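Local coordinates for B12-binding domain-containing protein (Kitasatospora setae, PDB 6WTE) that binds cobalamin and a [4Fe-4S] cluster and, as the radical SAM methylase TsrM, probably transfers methyl groups from S-adenosylmethionine without radical chemistry, at residues A[196-210]-A[253-265]. Sequence-based numbering, arbitrary orientation.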
ATOM      1  N   VAL A 196       4.293 -20.133   8.536  1.00 16.59           N
ATOM      2  CA  VAL A 196       3.198 -20.053   7.577  1.00 15.11           C
ATOM      3  C   VAL A 196       2.112 -19.194   8.208  1.00 17.10           C
ATOM      4  O   VAL A 196       1.648 -19.480   9.315  1.00 21.46           O
ATOM      5  CB  VAL A 196       2.666 -21.451   7.227  1.00 18.52           C
ATOM      6  CG1 VAL A 196       1.425 -21.344   6.357  1.00 18.15           C
ATOM      7  CG2 VAL A 196       3.748 -22.283   6.551  1.00 19.23           C
ATOM      8  N   TYR A 197       1.710 -18.132   7.520  1.00 14.37           N
ATOM      9  CA  TYR A 197       0.648 -17.281   8.041  1.00 17.55           C
ATOM     10  C   TYR A 197      -0.683 -17.988   7.817  1.00 16.64           C
ATOM     11  O   TYR A 197      -1.006 -18.366   6.686  1.00 15.57           O
ATOM     12  CB  TYR A 197       0.670 -15.907   7.373  1.00 14.20           C
ATOM     13  CG  TYR A 197       2.019 -15.202   7.409  1.00 14.80           C
ATOM     14  CD1 TYR A 197       2.923 -15.406   8.454  1.00 16.03           C
ATOM     15  CD2 TYR A 197       2.391 -14.343   6.385  1.00 13.91           C
ATOM     16  CE1 TYR A 197       4.160 -14.767   8.466  1.00 15.16           C
ATOM     17  CE2 TYR A 197       3.607 -13.697   6.398  1.00 14.19           C
ATOM     18  CZ  TYR A 197       4.491 -13.915   7.432  1.00 13.75           C
ATOM     19  OH  TYR A 197       5.711 -13.263   7.418  1.00 13.29           O
ATOM     20  N   ARG A 198      -1.431 -18.221   8.892  1.00 14.67           N
ATOM     21  CA  ARG A 198      -2.665 -18.988   8.781  1.00 14.39           C
ATOM     22  C   ARG A 198      -3.758 -18.111   8.180  1.00 15.92           C
ATOM     23  O   ARG A 198      -4.036 -17.013   8.676  1.00 16.23           O
ATOM     24  CB  ARG A 198      -3.065 -19.559  10.141  1.00 19.20           C
ATOM     25  CG  ARG A 198      -2.117 -20.675  10.591  1.00 17.30           C
ATOM     26  CD  ARG A 198      -2.560 -21.373  11.867  1.00 20.58           C
ATOM     27  NE  ARG A 198      -2.405 -20.522  13.042  1.00 20.68           N
ATOM     28  CZ  ARG A 198      -1.298 -20.442  13.777  1.00 24.25           C
ATOM     29  NH1 ARG A 198      -0.232 -21.169  13.467  1.00 26.27           N
ATOM     30  NH2 ARG A 198      -1.262 -19.634  14.830  1.00 22.62           N
ATOM     31  N   ARG A 199      -4.345 -18.583   7.084  1.00 11.93           N
ATOM     32  CA  ARG A 199      -5.371 -17.853   6.347  1.00 15.04           C
ATOM     33  C   ARG A 199      -6.654 -18.657   6.453  1.00 15.52           C
ATOM     34  O   ARG A 199      -6.771 -19.728   5.849  1.00 18.96           O
ATOM     35  CB  ARG A 199      -4.970 -17.648   4.886  1.00 15.62           C
ATOM     36  CG  ARG A 199      -3.503 -17.282   4.686  1.00 12.80           C
ATOM     37  CD  ARG A 199      -3.144 -15.931   5.338  1.00 12.75           C
ATOM     38  NE  ARG A 199      -3.818 -14.804   4.697  1.00 14.42           N
ATOM     39  CZ  ARG A 199      -3.483 -14.313   3.506  1.00 14.74           C
ATOM     40  NH1 ARG A 199      -2.483 -14.861   2.822  1.00 13.13           N
ATOM     41  NH2 ARG A 199      -4.148 -13.282   2.995  1.00 11.76           N
ATOM     42  N   ARG A 200      -7.608 -18.148   7.221  1.00 14.28           N
ATOM     43  CA  ARG A 200      -8.816 -18.886   7.544  1.00 14.75           C
ATOM     44  C   ARG A 200     -10.009 -18.285   6.818  1.00 14.71           C
ATOM     45  O   ARG A 200      -9.974 -17.144   6.355  1.00 13.57           O
ATOM     46  CB  ARG A 200      -9.063 -18.884   9.060  1.00 18.01           C
ATOM     47  CG  ARG A 200      -7.953 -19.532   9.883  1.00 18.81           C
ATOM     48  CD  ARG A 200      -8.226 -19.344  11.373  1.00 25.84           C
ATOM     49  NE  ARG A 200      -7.361 -20.151  12.233  1.00 30.67           N
ATOM     50  CZ  ARG A 200      -6.417 -19.658  13.031  1.00 28.89           C
ATOM     51  NH1 ARG A 200      -6.198 -18.349  13.085  1.00 28.90           N
ATOM     52  NH2 ARG A 200      -5.690 -20.477  13.784  1.00 24.16           N
ATOM     53  N   SER A 201     -11.072 -19.076   6.720  1.00 16.23           N
ATOM     54  CA  SER A 201     -12.320 -18.634   6.120  1.00 17.12           C
ATOM     55  C   SER A 201     -13.486 -19.199   6.911  1.00 16.06           C
ATOM     56  O   SER A 201     -13.435 -20.339   7.380  1.00 18.60           O
ATOM     57  CB  SER A 201     -12.427 -19.074   4.658  1.00 16.08           C
ATOM     58  OG  SER A 201     -11.424 -18.466   3.872  1.00 16.03           O
ATOM     59  N   GLY A 202     -14.535 -18.393   7.058  1.00 14.87           N
ATOM     60  CA  GLY A 202     -15.716 -18.825   7.778  1.00 17.20           C
ATOM     61  C   GLY A 202     -15.530 -19.018   9.265  1.00 17.03           C
ATOM     62  O   GLY A 202     -16.398 -19.619   9.904  1.00 15.70           O
ATOM     63  N   VAL A 203     -14.435 -18.536   9.839  1.00 14.51           N
ATOM     64  CA  VAL A 203     -14.160 -18.687  11.266  1.00 14.07           C
ATOM     65  C   VAL A 203     -14.534 -17.383  11.961  1.00 14.19           C
ATOM     66  O   VAL A 203     -13.990 -16.328  11.603  1.00 13.49           O
ATOM     67  CB  VAL A 203     -12.691 -19.043  11.532  1.00 18.92           C
ATOM     68  CG1 VAL A 203     -12.452 -19.186  13.043  1.00 16.82           C
ATOM     69  CG2 VAL A 203     -12.314 -20.316  10.800  1.00 16.41           C
ATOM     70  N   PRO A 204     -15.437 -17.402  12.937  1.00 17.23           N
ATOM     71  CA  PRO A 204     -15.785 -16.162  13.641  1.00 17.61           C
ATOM     72  C   PRO A 204     -14.565 -15.537  14.303  1.00 15.40           C
ATOM     73  O   PRO A 204     -13.680 -16.233  14.808  1.00 17.03           O
ATOM     74  CB  PRO A 204     -16.816 -16.618  14.678  1.00 15.69           C
ATOM     75  CG  PRO A 204     -17.388 -17.889  14.097  1.00 17.84           C
ATOM     76  CD  PRO A 204     -16.259 -18.546  13.372  1.00 19.22           C
ATOM     77  N   ARG A 205     -14.517 -14.206  14.265  1.00 18.55           N
ATOM     78  CA  ARG A 205     -13.471 -13.418  14.921  1.00 16.25           C
ATOM     79  C   ARG A 205     -12.075 -13.764  14.409  1.00 16.39           C
ATOM     80  O   ARG A 205     -11.083 -13.645  15.133  1.00 15.95           O
ATOM     81  CB  ARG A 205     -13.548 -13.559  16.442  1.00 18.69           C
ATOM     82  CG  ARG A 205     -14.961 -13.327  16.956  1.00 22.51           C
ATOM     83  CD  ARG A 205     -14.981 -12.781  18.360  1.00 24.82           C
ATOM     84  NE  ARG A 205     -16.256 -12.127  18.655  1.00 32.45           N
ATOM     85  CZ  ARG A 205     -16.833 -12.108  19.853  1.00 34.16           C
ATOM     86  NH1 ARG A 205     -16.265 -12.721  20.885  1.00 25.48           N
ATOM     87  NH2 ARG A 205     -17.992 -11.483  20.016  1.00 32.38           N
ATOM     88  N   LYS A 206     -11.999 -14.184  13.151  1.00 14.21           N
ATOM     89  CA  LYS A 206     -10.763 -14.259  12.393  1.00 16.25           C
ATOM     90  C   LYS A 206     -11.039 -13.643  11.027  1.00 15.63           C
ATOM     91  O   LYS A 206     -12.189 -13.593  10.581  1.00 14.73           O
ATOM     92  CB  LYS A 206     -10.262 -15.703  12.229  1.00 15.82           C
ATOM     93  CG  LYS A 206      -9.965 -16.436  13.524  1.00 19.42           C
ATOM     94  CD  LYS A 206      -8.774 -15.808  14.229  1.00 18.63           C
ATOM     95  CE  LYS A 206      -8.470 -16.527  15.524  1.00 21.13           C
ATOM     96  NZ  LYS A 206      -9.580 -16.391  16.497  1.00 24.96           N
ATOM     97  N   VAL A 207      -9.984 -13.145  10.373  1.00 12.46           N
ATOM     98  CA  VAL A 207     -10.157 -12.603   9.028  1.00 11.65           C
ATOM     99  C   VAL A 207     -10.786 -13.673   8.143  1.00 13.55           C
ATOM    100  O   VAL A 207     -10.316 -14.817   8.094  1.00 14.61           O
ATOM    101  CB  VAL A 207      -8.818 -12.112   8.452  1.00 11.27           C
ATOM    102  CG1 VAL A 207      -8.997 -11.676   7.015  1.00 13.31           C
ATOM    103  CG2 VAL A 207      -8.264 -10.942   9.270  1.00 11.05           C
ATOM    104  N   ASP A 208     -11.871 -13.307   7.461  1.00 13.74           N
ATOM    105  CA  ASP A 208     -12.638 -14.233   6.617  1.00 12.44           C
ATOM    106  C   ASP A 208     -12.155 -14.085   5.178  1.00 13.83           C
ATOM    107  O   ASP A 208     -12.692 -13.297   4.399  1.00 13.79           O
ATOM    108  CB  ASP A 208     -14.130 -13.956   6.731  1.00 15.37           C
ATOM    109  CG  ASP A 208     -14.979 -15.073   6.137  1.00 17.84           C
ATOM    110  OD1 ASP A 208     -14.455 -15.858   5.315  1.00 15.26           O
ATOM    111  OD2 ASP A 208     -16.171 -15.158   6.494  1.00 20.03           O
ATOM    112  N   ASN A 209     -11.152 -14.883   4.812  1.00 14.11           N
ATOM    113  CA  ASN A 209     -10.505 -14.686   3.520  1.00 12.62           C
ATOM    114  C   ASN A 209     -11.429 -15.015   2.354  1.00 12.18           C
ATOM    115  O   ASN A 209     -11.422 -14.303   1.342  1.00 14.05           O
ATOM    116  CB  ASN A 209      -9.217 -15.499   3.454  1.00 12.58           C
ATOM    117  CG  ASN A 209      -8.084 -14.830   4.215  1.00 15.81           C
ATOM    118  OD1 ASN A 209      -7.439 -13.924   3.696  1.00 15.77           O
ATOM    119  ND2 ASN A 209      -7.854 -15.260   5.453  1.00 11.85           N
ATOM    120  N   LEU A 210     -12.241 -16.072   2.472  1.00 13.61           N
ATOM    121  CA  LEU A 210     -13.128 -16.419   1.364  1.00 13.88           C
ATOM    122  C   LEU A 210     -14.182 -15.343   1.147  1.00 14.33           C
ATOM    123  O   LEU A 210     -14.552 -15.053   0.004  1.00 15.41           O
ATOM    124  CB  LEU A 210     -13.789 -17.776   1.612  1.00 13.21           C
ATOM    125  CG  LEU A 210     -14.701 -18.252   0.478  1.00 15.77           C
ATOM    126  CD1 LEU A 210     -13.894 -18.492  -0.812  1.00 16.19           C
ATOM    127  CD2 LEU A 210     -15.453 -19.498   0.895  1.00 19.62           C
ATOM    128  N   VAL A 253       5.000 -21.051  -0.029  1.00 13.28           N
ATOM    129  CA  VAL A 253       4.232 -21.918  -0.915  1.00 12.28           C
ATOM    130  C   VAL A 253       3.182 -22.705  -0.130  1.00 13.40           C
ATOM    131  O   VAL A 253       2.079 -22.945  -0.632  1.00 14.63           O
ATOM    132  CB  VAL A 253       5.160 -22.841  -1.726  1.00 12.86           C
ATOM    133  CG1 VAL A 253       4.346 -23.645  -2.724  1.00 14.20           C
ATOM    134  CG2 VAL A 253       6.223 -22.011  -2.460  1.00 12.40           C
ATOM    135  N   ASP A 254       3.499 -23.117   1.108  1.00 13.40           N
ATOM    136  CA  ASP A 254       2.485 -23.733   1.969  1.00 14.32           C
ATOM    137  C   ASP A 254       1.264 -22.829   2.115  1.00 13.15           C
ATOM    138  O   ASP A 254       0.116 -23.292   2.041  1.00 14.66           O
ATOM    139  CB  ASP A 254       3.052 -24.022   3.366  1.00 14.29           C
ATOM    140  CG  ASP A 254       3.853 -25.311   3.441  1.00 17.29           C
ATOM    141  OD1 ASP A 254       3.983 -26.029   2.425  1.00 16.73           O
ATOM    142  OD2 ASP A 254       4.340 -25.614   4.553  1.00 21.25           O
ATOM    143  N   GLU A 255       1.499 -21.534   2.342  1.00 12.67           N
ATOM    144  CA  GLU A 255       0.403 -20.584   2.496  1.00 12.92           C
ATOM    145  C   GLU A 255      -0.400 -20.435   1.210  1.00 12.07           C
ATOM    146  O   GLU A 255      -1.638 -20.415   1.243  1.00 12.30           O
ATOM    147  CB  GLU A 255       0.956 -19.233   2.935  1.00 13.02           C
ATOM    148  CG  GLU A 255      -0.098 -18.180   3.194  1.00 13.58           C
ATOM    149  CD  GLU A 255       0.499 -16.937   3.826  1.00 15.18           C
ATOM    150  OE1 GLU A 255       1.611 -17.046   4.381  1.00 12.38           O
ATOM    151  OE2 GLU A 255      -0.135 -15.866   3.765  1.00 12.25           O
ATOM    152  N   MET A 256       0.289 -20.308   0.070  1.00 11.79           N
ATOM    153  CA  MET A 256      -0.405 -20.237  -1.212  1.00 13.90           C
ATOM    154  C   MET A 256      -1.216 -21.495  -1.461  1.00 13.36           C
ATOM    155  O   MET A 256      -2.334 -21.427  -1.981  1.00 12.72           O
ATOM    156  CB  MET A 256       0.597 -20.028  -2.346  1.00 12.47           C
ATOM    157  CG  MET A 256       1.378 -18.742  -2.221  1.00 11.31           C
ATOM    158  SD  MET A 256       2.649 -18.591  -3.485  1.00 14.26           S
ATOM    159  CE  MET A 256       1.643 -18.263  -4.934  1.00 16.04           C
ATOM    160  N   GLU A 257      -0.664 -22.655  -1.096  1.00 12.54           N
ATOM    161  CA  GLU A 257      -1.388 -23.906  -1.273  1.00 17.24           C
ATOM    162  C   GLU A 257      -2.635 -23.934  -0.401  1.00 15.23           C
ATOM    163  O   GLU A 257      -3.694 -24.396  -0.838  1.00 14.15           O
ATOM    164  CB  GLU A 257      -0.472 -25.089  -0.953  1.00 15.22           C
ATOM    165  CG  GLU A 257      -1.006 -26.438  -1.397  1.00 21.08           C
ATOM    166  CD  GLU A 257      -0.018 -27.557  -1.148  1.00 24.88           C
ATOM    167  OE1 GLU A 257       1.170 -27.399  -1.506  1.00 21.39           O
ATOM    168  OE2 GLU A 257      -0.430 -28.598  -0.598  1.00 31.79           O
ATOM    169  N   SER A 258      -2.528 -23.418   0.830  1.00 14.41           N
ATOM    170  CA  SER A 258      -3.682 -23.359   1.725  1.00 17.10           C
ATOM    171  C   SER A 258      -4.772 -22.459   1.160  1.00 16.05           C
ATOM    172  O   SER A 258      -5.960 -22.800   1.215  1.00 18.31           O
ATOM    173  CB  SER A 258      -3.254 -22.865   3.107  1.00 18.15           C
ATOM    174  OG  SER A 258      -4.369 -22.822   3.986  1.00 24.27           O
ATOM    175  N   LEU A 259      -4.388 -21.304   0.612  1.00 14.19           N
ATOM    176  CA  LEU A 259      -5.355 -20.445  -0.064  1.00 14.37           C
ATOM    177  C   LEU A 259      -6.028 -21.183  -1.217  1.00 13.81           C
ATOM    178  O   LEU A 259      -7.261 -21.207  -1.322  1.00 14.88           O
ATOM    179  CB  LEU A 259      -4.662 -19.183  -0.571  1.00 11.82           C
ATOM    180  CG  LEU A 259      -4.196 -18.203   0.505  1.00 12.51           C
ATOM    181  CD1 LEU A 259      -3.404 -17.049  -0.105  1.00 14.36           C
ATOM    182  CD2 LEU A 259      -5.407 -17.691   1.279  1.00 18.88           C
ATOM    183  N   ALA A 260      -5.229 -21.818  -2.081  1.00 14.96           N
ATOM    184  CA  ALA A 260      -5.794 -22.494  -3.244  1.00 16.03           C
ATOM    185  C   ALA A 260      -6.716 -23.634  -2.836  1.00 17.35           C
ATOM    186  O   ALA A 260      -7.709 -23.903  -3.521  1.00 17.29           O
ATOM    187  CB  ALA A 260      -4.678 -23.021  -4.145  1.00 12.99           C
ATOM    188  N   ALA A 261      -6.408 -24.308  -1.727  1.00 14.46           N
ATOM    189  CA  ALA A 261      -7.250 -25.410  -1.275  1.00 17.11           C
ATOM    190  C   ALA A 261      -8.650 -24.932  -0.910  1.00 19.13           C
ATOM    191  O   ALA A 261      -9.618 -25.689  -1.048  1.00 18.33           O
ATOM    192  CB  ALA A 261      -6.597 -26.117  -0.087  1.00 14.27           C
ATOM    193  N   GLN A 262      -8.774 -23.696  -0.424  1.00 20.78           N
ATOM    194  CA  GLN A 262     -10.072 -23.122  -0.095  1.00 21.19           C
ATOM    195  C   GLN A 262     -10.788 -22.537  -1.304  1.00 21.13           C
ATOM    196  O   GLN A 262     -11.878 -21.980  -1.140  1.00 22.54           O
ATOM    197  CB  GLN A 262      -9.928 -22.024   0.964  1.00 21.87           C
ATOM    198  CG  GLN A 262      -9.120 -22.409   2.181  1.00 19.44           C
ATOM    199  CD  GLN A 262      -8.829 -21.213   3.069  1.00 26.82           C
ATOM    200  OE1 GLN A 262      -9.730 -20.443   3.406  1.00 29.83           O
ATOM    201  NE2 GLN A 262      -7.561 -21.028   3.417  1.00 21.85           N
ATOM    202  N   GLY A 263     -10.210 -22.633  -2.501  1.00 17.84           N
ATOM    203  CA  GLY A 263     -10.798 -22.027  -3.680  1.00 17.83           C
ATOM    204  C   GLY A 263     -10.311 -20.623  -3.969  1.00 16.71           C
ATOM    205  O   GLY A 263     -10.809 -19.988  -4.906  1.00 16.28           O
ATOM    206  N   ILE A 264      -9.371 -20.118  -3.179  1.00 12.88           N
ATOM    207  CA  ILE A 264      -8.819 -18.769  -3.391  1.00 12.37           C
ATOM    208  C   ILE A 264      -7.681 -18.948  -4.389  1.00 14.62           C
ATOM    209  O   ILE A 264      -6.504 -19.073  -4.045  1.00 14.48           O
ATOM    210  CB  ILE A 264      -8.380 -18.119  -2.075  1.00 12.77           C
ATOM    211  CG1 ILE A 264      -9.568 -18.024  -1.104  1.00 15.81           C
ATOM    212  CG2 ILE A 264      -7.753 -16.748  -2.326  1.00 12.83           C
ATOM    213  CD1 ILE A 264      -9.183 -17.526   0.296  1.00 14.81           C
ATOM    214  N   LEU A 265      -8.053 -18.978  -5.670  1.00 13.37           N
ATOM    215  CA  LEU A 265      -7.135 -19.345  -6.745  1.00 12.45           C
ATOM    216  C   LEU A 265      -6.376 -18.152  -7.308  1.00 14.71           C
ATOM    217  O   LEU A 265      -5.198 -18.285  -7.659  1.00 14.83           O
ATOM    218  CB  LEU A 265      -7.901 -20.051  -7.864  1.00 15.73           C
ATOM    219  CG  LEU A 265      -8.612 -21.346  -7.467  1.00 18.89           C
ATOM    220  CD1 LEU A 265      -9.357 -21.902  -8.675  1.00 20.50           C
ATOM    221  CD2 LEU A 265      -7.610 -22.361  -6.930  1.00 17.04           C
TER
HETATM  222  O   HOH W   1      -2.926 -21.009   5.865  1.00 19.80           O
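Arg199 and Glu255 meet in a salt bridge, NH1 to OE2 at 2.7 Å, with guanidinium and carboxylate planes almost perpendicular (87°). Glu255 offers the anti lone pair of OE2, and NH1 comes to it at the edge of the guanidinium, though OE2 lies somewhat out of that plane. The arginine chain gets there by folding back at chi2 and chi3 (-63° and -66°), which lays CD beside the same oxygen and brings one face of the guanidinium under Leu259 CD2; that methyl also packs on Arg199 CB at 3.6 Å. Glu255 stays extended, its CG anti to the backbone N, and carries OE1 to the backbone of Tyr197 for a weak bond from N, 3.3 Å long. Both ends of the pair have second partners: Arg247 and Tyr20 on the carboxylate, Asp23 on Arg199 NE.

Tyr20 and Asp23 belong to helix 20-31 of the B12-binding domain, so the extended loop 196-201 lies between that helix and helix 249-261 of the radical SAM core. In this TIM-barrel-like core, helix 249-261 lies in the beta-alpha-beta crossover between the parallel, paired strands 219-221 and 266-269.

Helix 249-261 ends in a Schellman motif at Gly263, and just before it Gln262 uses both ends of its amide. NE2 donates to Arg199 O (2.9 Å) and, from above the carbonyl plane, to Ser258 O in the last turn of the helix, while OE1 receives the Ser201 hydroxyl at 2.6 Å, nearly straight along the C=O axis. Ser201 OG in turn accepts from Leu210 N. A water ties Arg199 N to Ser258 OG. Beyond the amide, Ile264 CD1 rests against Asn209 CB at 3.8 Å, and at the other end Val196 CG2 packs on CB of Asp254, a residue whose carboxylate is held by Arg291.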